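PDB 5CS2: histidine triad protein from Plasmodium falciparum 3D7, which probably hydrolyses diadenosine triphosphate to AMP and ADP, as expected of a Fhit-like member of the histidine triad family, and is bound by the antimalarial cyclomarin A. Local coordinates for residues 3-15 with 76-88. Numbering follows the deposited sequence.
Sequences EKYKNILEKLEWY and IDINLLCNFMCYI
Tyr5 lays one ring face on Tyr87 in an offset stack, the centroids 4.0 Å apart and the planes inclined by 18°. The overlap is displaced toward the rims, with Tyr5 CE2 3.3 Å from Tyr87 CD1. The opposite face of the Tyr5 ring carries CD of Lys4, whose extended chain crosses Asn83 at about a right angle and donates from NZ to Asn83 OD1 at 2.8 Å. That bond is bent at the oxygen, with the donor tilted out of the carbonyl plane; NZ also donates to Tyr5 OH. Next along the interface, Phe84 CG lies anti to the backbone N (chi1 176°), which places one ring face against Leu9, whose CD2 makes a CH-pi contact 3.9 Å from the Phe84 ring centroid, while Tyr5 CB meets the ring edge. Helix 4-11 runs roughly antiparallel to segment 76-88, their axes inclined at 149°; the latter belongs to the long helix 72-93 of the HIT domain, which packs by its other side on the central antiparallel sheet carrying the histidine triad. Ile8 CG2 rests against Leu80 CB, and Leu12 CD2 closes on Asp77 O at 3.2 Å. Glu13, with positive phi, follows in a Schellman motif, Trp14 N bonding back to Leu9 O and Glu13 N to Glu10 O. A water bridges Lys11 O and Asp77 OD2, and Asp77 OD1 is held by Thr39 and Ser42. Lys4 NZ and Asn83 ND2 also bond to Leu70 O and Tyr67 O of the second subunit, respectively.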
ATOM      1  N   GLU A   3      -9.967 -19.976   3.218  1.00 35.48           N
ATOM      2  CA  GLU A   3      -8.573 -20.382   3.419  1.00 35.04           C
ATOM      3  C   GLU A   3      -7.551 -19.264   3.076  1.00 35.42           C
ATOM      4  O   GLU A   3      -6.512 -19.225   3.740  1.00 34.60           O
ATOM      5  CB  GLU A   3      -8.251 -21.697   2.695  1.00 36.77           C
ATOM      6  CG  GLU A   3      -6.782 -21.996   2.398  1.00 44.73           C
ATOM      7  CD  GLU A   3      -6.102 -23.059   3.244  1.00 74.64           C
ATOM      8  OE1 GLU A   3      -5.074 -23.611   2.785  1.00 67.30           O
ATOM      9  OE2 GLU A   3      -6.586 -23.336   4.367  1.00 73.17           O
ATOM     10  N   LYS A   4      -7.815 -18.381   2.070  1.00 29.25           N
ATOM     11  CA  LYS A   4      -6.864 -17.296   1.724  1.00 28.05           C
ATOM     12  C   LYS A   4      -6.548 -16.425   2.960  1.00 31.33           C
ATOM     13  O   LYS A   4      -5.384 -16.185   3.282  1.00 31.42           O
ATOM     14  CB  LYS A   4      -7.402 -16.363   0.609  1.00 28.28           C
ATOM     15  CG  LYS A   4      -6.415 -15.237   0.247  1.00 30.43           C
ATOM     16  CD  LYS A   4      -7.056 -14.032  -0.497  1.00 32.92           C
ATOM     17  CE  LYS A   4      -6.193 -12.777  -0.383  1.00 38.20           C
ATOM     18  NZ  LYS A   4      -6.777 -11.570  -1.078  1.00 35.89           N
ATOM     19  N   TYR A   5      -7.603 -15.957   3.619  1.00 27.37           N
ATOM     20  CA  TYR A   5      -7.459 -15.063   4.765  1.00 26.11           C
ATOM     21  C   TYR A   5      -6.965 -15.762   6.004  1.00 31.14           C
ATOM     22  O   TYR A   5      -6.200 -15.160   6.755  1.00 28.89           O
ATOM     23  CB  TYR A   5      -8.729 -14.281   4.995  1.00 25.82           C
ATOM     24  CG  TYR A   5      -8.988 -13.409   3.795  1.00 25.94           C
ATOM     25  CD1 TYR A   5      -8.131 -12.348   3.480  1.00 26.19           C
ATOM     26  CD2 TYR A   5     -10.000 -13.718   2.893  1.00 25.87           C
ATOM     27  CE1 TYR A   5      -8.300 -11.604   2.319  1.00 24.75           C
ATOM     28  CE2 TYR A   5     -10.193 -12.964   1.733  1.00 26.67           C
ATOM     29  CZ  TYR A   5      -9.342 -11.903   1.454  1.00 32.86           C
ATOM     30  OH  TYR A   5      -9.518 -11.145   0.323  1.00 31.71           O
ATOM     31  N   LYS A   6      -7.319 -17.047   6.174  1.00 28.45           N
ATOM     32  CA  LYS A   6      -6.845 -17.861   7.281  1.00 27.79           C
ATOM     33  C   LYS A   6      -5.347 -18.036   7.064  1.00 30.69           C
ATOM     34  O   LYS A   6      -4.579 -17.952   8.020  1.00 30.10           O
ATOM     35  CB  LYS A   6      -7.578 -19.227   7.270  1.00 30.08           C
ATOM     36  CG  LYS A   6      -7.199 -20.160   8.421  1.00 44.40           C
ATOM     37  CD  LYS A   6      -7.820 -21.551   8.237  1.00 60.46           C
ATOM     38  CE  LYS A   6      -6.983 -22.677   8.810  1.00 75.08           C
ATOM     39  NZ  LYS A   6      -7.014 -22.715  10.298  1.00 84.21           N
ATOM     40  N   ASN A   7      -4.920 -18.216   5.792  1.00 27.53           N
ATOM     41  CA  ASN A   7      -3.511 -18.390   5.452  1.00 25.40           C
ATOM     42  C   ASN A   7      -2.732 -17.094   5.734  1.00 27.28           C
ATOM     43  O   ASN A   7      -1.606 -17.148   6.229  1.00 26.63           O
ATOM     44  CB  ASN A   7      -3.350 -18.810   3.989  1.00 26.27           C
ATOM     45  CG  ASN A   7      -1.976 -19.353   3.674  1.00 56.21           C
ATOM     46  OD1 ASN A   7      -1.203 -19.733   4.560  1.00 51.99           O
ATOM     47  ND2 ASN A   7      -1.648 -19.436   2.399  1.00 54.75           N
ATOM     48  N   ILE A   8      -3.359 -15.932   5.483  1.00 24.38           N
ATOM     49  CA  ILE A   8      -2.699 -14.655   5.768  1.00 22.88           C
ATOM     50  C   ILE A   8      -2.502 -14.539   7.298  1.00 27.27           C
ATOM     51  O   ILE A   8      -1.409 -14.209   7.751  1.00 25.63           O
ATOM     52  CB  ILE A   8      -3.538 -13.487   5.202  1.00 24.33           C
ATOM     53  CG1 ILE A   8      -3.340 -13.372   3.670  1.00 23.14           C
ATOM     54  CG2 ILE A   8      -3.250 -12.124   5.936  1.00 23.30           C
ATOM     55  CD1 ILE A   8      -4.163 -12.218   2.990  1.00 23.66           C
ATOM     56  N   LEU A   9      -3.554 -14.858   8.077  1.00 25.14           N
ATOM     57  CA  LEU A   9      -3.503 -14.792   9.545  1.00 23.28           C
ATOM     58  C   LEU A   9      -2.419 -15.685  10.121  1.00 27.97           C
ATOM     59  O   LEU A   9      -1.718 -15.285  11.051  1.00 25.93           O
ATOM     60  CB  LEU A   9      -4.884 -15.066  10.163  1.00 22.65           C
ATOM     61  CG  LEU A   9      -5.948 -13.999   9.947  1.00 25.78           C
ATOM     62  CD1 LEU A   9      -7.266 -14.493  10.441  1.00 25.24           C
ATOM     63  CD2 LEU A   9      -5.626 -12.686  10.721  1.00 29.30           C
ATOM     64  N   GLU A  10      -2.203 -16.855   9.496  1.00 25.83           N
ATOM     65  CA  GLU A  10      -1.130 -17.756   9.910  1.00 26.58           C
ATOM     66  C   GLU A  10       0.213 -17.070   9.656  1.00 28.76           C
ATOM     67  O   GLU A  10       1.066 -17.058  10.545  1.00 28.46           O
ATOM     68  CB  GLU A  10      -1.231 -19.098   9.159  1.00 28.85           C
ATOM     69  CG  GLU A  10      -2.499 -19.882   9.507  1.00 48.99           C
ATOM     70  CD  GLU A  10      -2.941 -21.016   8.588  1.00 87.28           C
ATOM     71  OE1 GLU A  10      -2.549 -21.025   7.397  1.00 93.10           O
ATOM     72  OE2 GLU A  10      -3.724 -21.877   9.054  1.00 83.52           O
ATOM     73  N   LYS A  11       0.363 -16.408   8.484  1.00 26.75           N
ATOM     74  CA  LYS A  11       1.591 -15.684   8.140  1.00 27.10           C
ATOM     75  C   LYS A  11       1.826 -14.497   9.071  1.00 29.41           C
ATOM     76  O   LYS A  11       2.984 -14.150   9.339  1.00 29.37           O
ATOM     77  CB  LYS A  11       1.575 -15.234   6.670  1.00 29.38           C
ATOM     78  CG  LYS A  11       1.632 -16.414   5.708  1.00 44.02           C
ATOM     79  CD  LYS A  11       1.597 -16.007   4.247  1.00 54.04           C
ATOM     80  CE  LYS A  11       1.625 -17.217   3.334  1.00 63.91           C
ATOM     81  NZ  LYS A  11       2.915 -17.962   3.408  1.00 73.89           N
ATOM     82  N   LEU A  12       0.725 -13.871   9.554  1.00 25.08           N
ATOM     83  CA  LEU A  12       0.791 -12.730  10.473  1.00 23.07           C
ATOM     84  C   LEU A  12       1.000 -13.203  11.914  1.00 25.31           C
ATOM     85  O   LEU A  12       1.118 -12.369  12.827  1.00 26.39           O
ATOM     86  CB  LEU A  12      -0.502 -11.870  10.384  1.00 21.98           C
ATOM     87  CG  LEU A  12      -0.800 -11.125   9.071  1.00 23.56           C
ATOM     88  CD1 LEU A  12      -2.185 -10.580   9.066  1.00 22.77           C
ATOM     89  CD2 LEU A  12       0.174  -9.996   8.855  1.00 28.19           C
ATOM     90  N   GLU A  13       0.981 -14.537  12.142  1.00 23.87           N
ATOM     91  CA  GLU A  13       1.132 -15.167  13.459  1.00 24.96           C
ATOM     92  C   GLU A  13       0.016 -14.722  14.412  1.00 28.96           C
ATOM     93  O   GLU A  13       0.216 -14.609  15.622  1.00 30.40           O
ATOM     94  CB  GLU A  13       2.557 -14.965  14.029  1.00 27.03           C
ATOM     95  CG  GLU A  13       3.641 -15.573  13.153  1.00 37.19           C
ATOM     96  CD  GLU A  13       4.977 -15.902  13.796  1.00 61.88           C
ATOM     97  OE1 GLU A  13       5.111 -15.758  15.033  1.00 57.26           O
ATOM     98  OE2 GLU A  13       5.899 -16.300  13.047  1.00 57.03           O
ATOM     99  N   TRP A  14      -1.179 -14.488  13.857  1.00 24.24           N
ATOM    100  CA  TRP A  14      -2.320 -14.065  14.652  1.00 23.96           C
ATOM    101  C   TRP A  14      -3.001 -15.233  15.373  1.00 28.35           C
ATOM    102  O   TRP A  14      -3.039 -16.365  14.881  1.00 28.63           O
ATOM    103  CB  TRP A  14      -3.343 -13.332  13.776  1.00 22.16           C
ATOM    104  CG  TRP A  14      -4.582 -12.878  14.491  1.00 22.38           C
ATOM    105  CD1 TRP A  14      -4.769 -11.693  15.143  1.00 25.22           C
ATOM    106  CD2 TRP A  14      -5.811 -13.610  14.624  1.00 22.26           C
ATOM    107  NE1 TRP A  14      -6.023 -11.651  15.699  1.00 24.82           N
ATOM    108  CE2 TRP A  14      -6.690 -12.813  15.392  1.00 25.87           C
ATOM    109  CE3 TRP A  14      -6.234 -14.892  14.220  1.00 23.51           C
ATOM    110  CZ2 TRP A  14      -7.997 -13.220  15.702  1.00 25.64           C
ATOM    111  CZ3 TRP A  14      -7.526 -15.299  14.540  1.00 25.08           C
ATOM    112  CH2 TRP A  14      -8.400 -14.456  15.245  1.00 25.52           C
ATOM    113  N   TYR A  15      -3.591 -14.916  16.524  1.00 25.16           N
ATOM    114  CA  TYR A  15      -4.453 -15.809  17.299  1.00 25.38           C
ATOM    115  C   TYR A  15      -5.438 -14.936  18.042  1.00 28.08           C
ATOM    116  O   TYR A  15      -5.156 -13.747  18.285  1.00 25.42           O
ATOM    117  CB  TYR A  15      -3.669 -16.755  18.223  1.00 26.57           C
ATOM    118  CG  TYR A  15      -2.732 -16.063  19.189  1.00 27.88           C
ATOM    119  CD1 TYR A  15      -3.177 -15.631  20.436  1.00 29.96           C
ATOM    120  CD2 TYR A  15      -1.384 -15.894  18.882  1.00 28.24           C
ATOM    121  CE1 TYR A  15      -2.311 -15.019  21.341  1.00 31.07           C
ATOM    122  CE2 TYR A  15      -0.512 -15.279  19.777  1.00 29.31           C
ATOM    123  CZ  TYR A  15      -0.977 -14.854  21.011  1.00 34.30           C
ATOM    124  OH  TYR A  15      -0.118 -14.242  21.889  1.00 36.89           O
ATOM    125  N   ILE A  76       5.959  -7.109   4.336  1.00 18.32           N
ATOM    126  CA  ILE A  76       5.012  -8.194   4.071  1.00 18.64           C
ATOM    127  C   ILE A  76       3.890  -8.207   5.103  1.00 22.90           C
ATOM    128  O   ILE A  76       2.711  -8.328   4.745  1.00 21.14           O
ATOM    129  CB  ILE A  76       5.790  -9.524   4.026  1.00 21.98           C
ATOM    130  CG1 ILE A  76       6.747  -9.560   2.792  1.00 21.08           C
ATOM    131  CG2 ILE A  76       4.845 -10.765   4.106  1.00 26.76           C
ATOM    132  CD1 ILE A  76       7.768 -10.726   2.822  1.00 30.63           C
ATOM    133  N   ASP A  77       4.257  -8.105   6.389  1.00 21.47           N
ATOM    134  CA  ASP A  77       3.276  -8.162   7.472  1.00 20.93           C
ATOM    135  C   ASP A  77       2.222  -7.064   7.352  1.00 21.64           C
ATOM    136  O   ASP A  77       1.027  -7.365   7.327  1.00 20.45           O
ATOM    137  CB  ASP A  77       3.990  -8.129   8.839  1.00 21.60           C
ATOM    138  CG  ASP A  77       3.051  -8.336  10.026  1.00 27.16           C
ATOM    139  OD1 ASP A  77       2.190  -7.466  10.253  1.00 25.15           O
ATOM    140  OD2 ASP A  77       3.222  -9.354  10.760  1.00 27.87           O
ATOM    141  N   ILE A  78       2.644  -5.797   7.250  1.00 19.38           N
ATOM    142  CA  ILE A  78       1.704  -4.691   7.235  1.00 18.37           C
ATOM    143  C   ILE A  78       0.796  -4.716   5.980  1.00 21.02           C
ATOM    144  O   ILE A  78      -0.373  -4.310   6.059  1.00 19.40           O
ATOM    145  CB  ILE A  78       2.364  -3.308   7.478  1.00 21.81           C
ATOM    146  CG1 ILE A  78       1.295  -2.306   7.970  1.00 21.95           C
ATOM    147  CG2 ILE A  78       3.063  -2.786   6.212  1.00 23.51           C
ATOM    148  CD1 ILE A  78       1.759  -0.978   8.530  1.00 23.13           C
ATOM    149  N   ASN A  79       1.334  -5.249   4.872  1.00 17.48           N
ATOM    150  CA  ASN A  79       0.593  -5.285   3.617  1.00 18.02           C
ATOM    151  C   ASN A  79      -0.370  -6.445   3.537  1.00 20.20           C
ATOM    152  O   ASN A  79      -1.473  -6.258   3.010  1.00 20.50           O
ATOM    153  CB  ASN A  79       1.519  -5.197   2.440  1.00 18.98           C
ATOM    154  CG  ASN A  79       1.911  -3.743   2.246  1.00 21.16           C
ATOM    155  OD1 ASN A  79       1.073  -2.854   2.039  1.00 20.98           O
ATOM    156  ND2 ASN A  79       3.175  -3.449   2.476  1.00 21.59           N
ATOM    157  N   LEU A  80      -0.004  -7.595   4.088  1.00 19.17           N
ATOM    158  CA  LEU A  80      -0.958  -8.713   4.195  1.00 18.86           C
ATOM    159  C   LEU A  80      -2.085  -8.326   5.161  1.00 22.11           C
ATOM    160  O   LEU A  80      -3.252  -8.594   4.877  1.00 21.85           O
ATOM    161  CB  LEU A  80      -0.273 -10.003   4.631  1.00 18.43           C
ATOM    162  CG  LEU A  80       0.725 -10.623   3.637  1.00 23.13           C
ATOM    163  CD1 LEU A  80       1.335 -11.874   4.235  1.00 24.46           C
ATOM    164  CD2 LEU A  80       0.073 -10.945   2.274  1.00 23.60           C
ATOM    165  N   LEU A  81      -1.751  -7.613   6.273  1.00 19.85           N
ATOM    166  CA  LEU A  81      -2.780  -7.117   7.200  1.00 18.84           C
ATOM    167  C   LEU A  81      -3.728  -6.132   6.505  1.00 20.83           C
ATOM    168  O   LEU A  81      -4.931  -6.171   6.707  1.00 19.57           O
ATOM    169  CB  LEU A  81      -2.103  -6.453   8.437  1.00 18.02           C
ATOM    170  CG  LEU A  81      -3.072  -5.918   9.484  1.00 21.53           C
ATOM    171  CD1 LEU A  81      -3.968  -7.062  10.042  1.00 21.59           C
ATOM    172  CD2 LEU A  81      -2.320  -5.281  10.636  1.00 20.88           C
ATOM    173  N   CYS A  82      -3.185  -5.241   5.667  1.00 18.14           N
ATOM    174  CA  CYS A  82      -3.987  -4.307   4.900  1.00 18.11           C
ATOM    175  C   CYS A  82      -5.008  -5.035   4.029  1.00 19.84           C
ATOM    176  O   CYS A  82      -6.189  -4.671   4.047  1.00 19.05           O
ATOM    177  CB  CYS A  82      -3.112  -3.391   4.051  1.00 18.61           C
ATOM    178  SG  CYS A  82      -4.067  -2.178   3.118  1.00 22.31           S
ATOM    179  N   ASN A  83      -4.543  -6.006   3.249  1.00 18.34           N
ATOM    180  CA  ASN A  83      -5.429  -6.775   2.352  1.00 19.21           C
ATOM    181  C   ASN A  83      -6.520  -7.490   3.185  1.00 21.48           C
ATOM    182  O   ASN A  83      -7.704  -7.378   2.852  1.00 19.80           O
ATOM    183  CB  ASN A  83      -4.605  -7.768   1.537  1.00 20.34           C
ATOM    184  CG  ASN A  83      -5.388  -8.326   0.389  1.00 26.72           C
ATOM    185  OD1 ASN A  83      -6.037  -9.364   0.511  1.00 26.89           O
ATOM    186  ND2 ASN A  83      -5.289  -7.692  -0.754  1.00 22.90           N
ATOM    187  N   PHE A  84      -6.113  -8.140   4.291  1.00 19.38           N
ATOM    188  CA  PHE A  84      -7.019  -8.828   5.223  1.00 18.63           C
ATOM    189  C   PHE A  84      -8.053  -7.839   5.766  1.00 21.49           C
ATOM    190  O   PHE A  84      -9.244  -8.162   5.814  1.00 20.21           O
ATOM    191  CB  PHE A  84      -6.229  -9.469   6.368  1.00 19.86           C
ATOM    192  CG  PHE A  84      -7.102 -10.112   7.432  1.00 20.37           C
ATOM    193  CD1 PHE A  84      -7.732 -11.336   7.194  1.00 23.06           C
ATOM    194  CD2 PHE A  84      -7.360  -9.455   8.634  1.00 22.98           C
ATOM    195  CE1 PHE A  84      -8.544 -11.926   8.169  1.00 24.14           C
ATOM    196  CE2 PHE A  84      -8.218 -10.026   9.593  1.00 25.89           C
ATOM    197  CZ  PHE A  84      -8.778 -11.269   9.362  1.00 24.07           C
ATOM    198  N   MET A  85      -7.608  -6.614   6.207  1.00 17.35           N
ATOM    199  CA  MET A  85      -8.536  -5.635   6.762  1.00 17.97           C
ATOM    200  C   MET A  85      -9.493  -5.049   5.738  1.00 22.64           C
ATOM    201  O   MET A  85     -10.630  -4.773   6.087  1.00 21.94           O
ATOM    202  CB  MET A  85      -7.796  -4.528   7.534  1.00 18.60           C
ATOM    203  CG  MET A  85      -7.196  -5.015   8.844  1.00 19.65           C
ATOM    204  SD  MET A  85      -8.373  -5.915   9.955  1.00 20.69           S
ATOM    205  CE  MET A  85      -9.661  -4.852  10.020  1.00 18.80           C
ATOM    206  N   CYS A  86      -9.090  -4.944   4.442  1.00 19.29           N
ATOM    207  CA  CYS A  86     -10.033  -4.508   3.418  1.00 20.21           C
ATOM    208  C   CYS A  86     -11.125  -5.556   3.264  1.00 24.05           C
ATOM    209  O   CYS A  86     -12.284  -5.191   3.097  1.00 24.33           O
ATOM    210  CB  CYS A  86      -9.337  -4.239   2.094  1.00 21.19           C
ATOM    211  SG  CYS A  86      -8.340  -2.751   2.127  1.00 25.16           S
ATOM    212  N   TYR A  87     -10.766  -6.833   3.389  1.00 20.51           N
ATOM    213  CA  TYR A  87     -11.762  -7.921   3.349  1.00 21.90           C
ATOM    214  C   TYR A  87     -12.749  -7.793   4.525  1.00 24.80           C
ATOM    215  O   TYR A  87     -13.957  -7.732   4.307  1.00 24.75           O
ATOM    216  CB  TYR A  87     -11.069  -9.280   3.360  1.00 23.13           C
ATOM    217  CG  TYR A  87     -12.018 -10.464   3.363  1.00 27.54           C
ATOM    218  CD1 TYR A  87     -12.702 -10.842   2.204  1.00 29.63           C
ATOM    219  CD2 TYR A  87     -12.259 -11.186   4.527  1.00 28.89           C
ATOM    220  CE1 TYR A  87     -13.553 -11.949   2.194  1.00 29.49           C
ATOM    221  CE2 TYR A  87     -13.139 -12.271   4.538  1.00 29.95           C
ATOM    222  CZ  TYR A  87     -13.766 -12.658   3.365  1.00 38.46           C
ATOM    223  OH  TYR A  87     -14.604 -13.746   3.364  1.00 41.62           O
ATOM    224  N   ILE A  88     -12.227  -7.658   5.761  1.00 20.97           N
ATOM    225  CA  ILE A  88     -13.071  -7.510   6.963  1.00 20.06           C
ATOM    226  C   ILE A  88     -13.965  -6.290   6.884  1.00 23.74           C
ATOM    227  O   ILE A  88     -15.173  -6.409   7.091  1.00 24.28           O
ATOM    228  CB  ILE A  88     -12.158  -7.469   8.238  1.00 20.80           C
ATOM    229  CG1 ILE A  88     -11.381  -8.800   8.447  1.00 20.16           C
ATOM    230  CG2 ILE A  88     -12.977  -7.068   9.487  1.00 19.78           C
ATOM    231  CD1 ILE A  88     -12.259 -10.151   8.564  1.00 25.15           C
TER
HETATM  232  O   HOH W   1       4.369 -11.592   9.716  1.00 30.01           O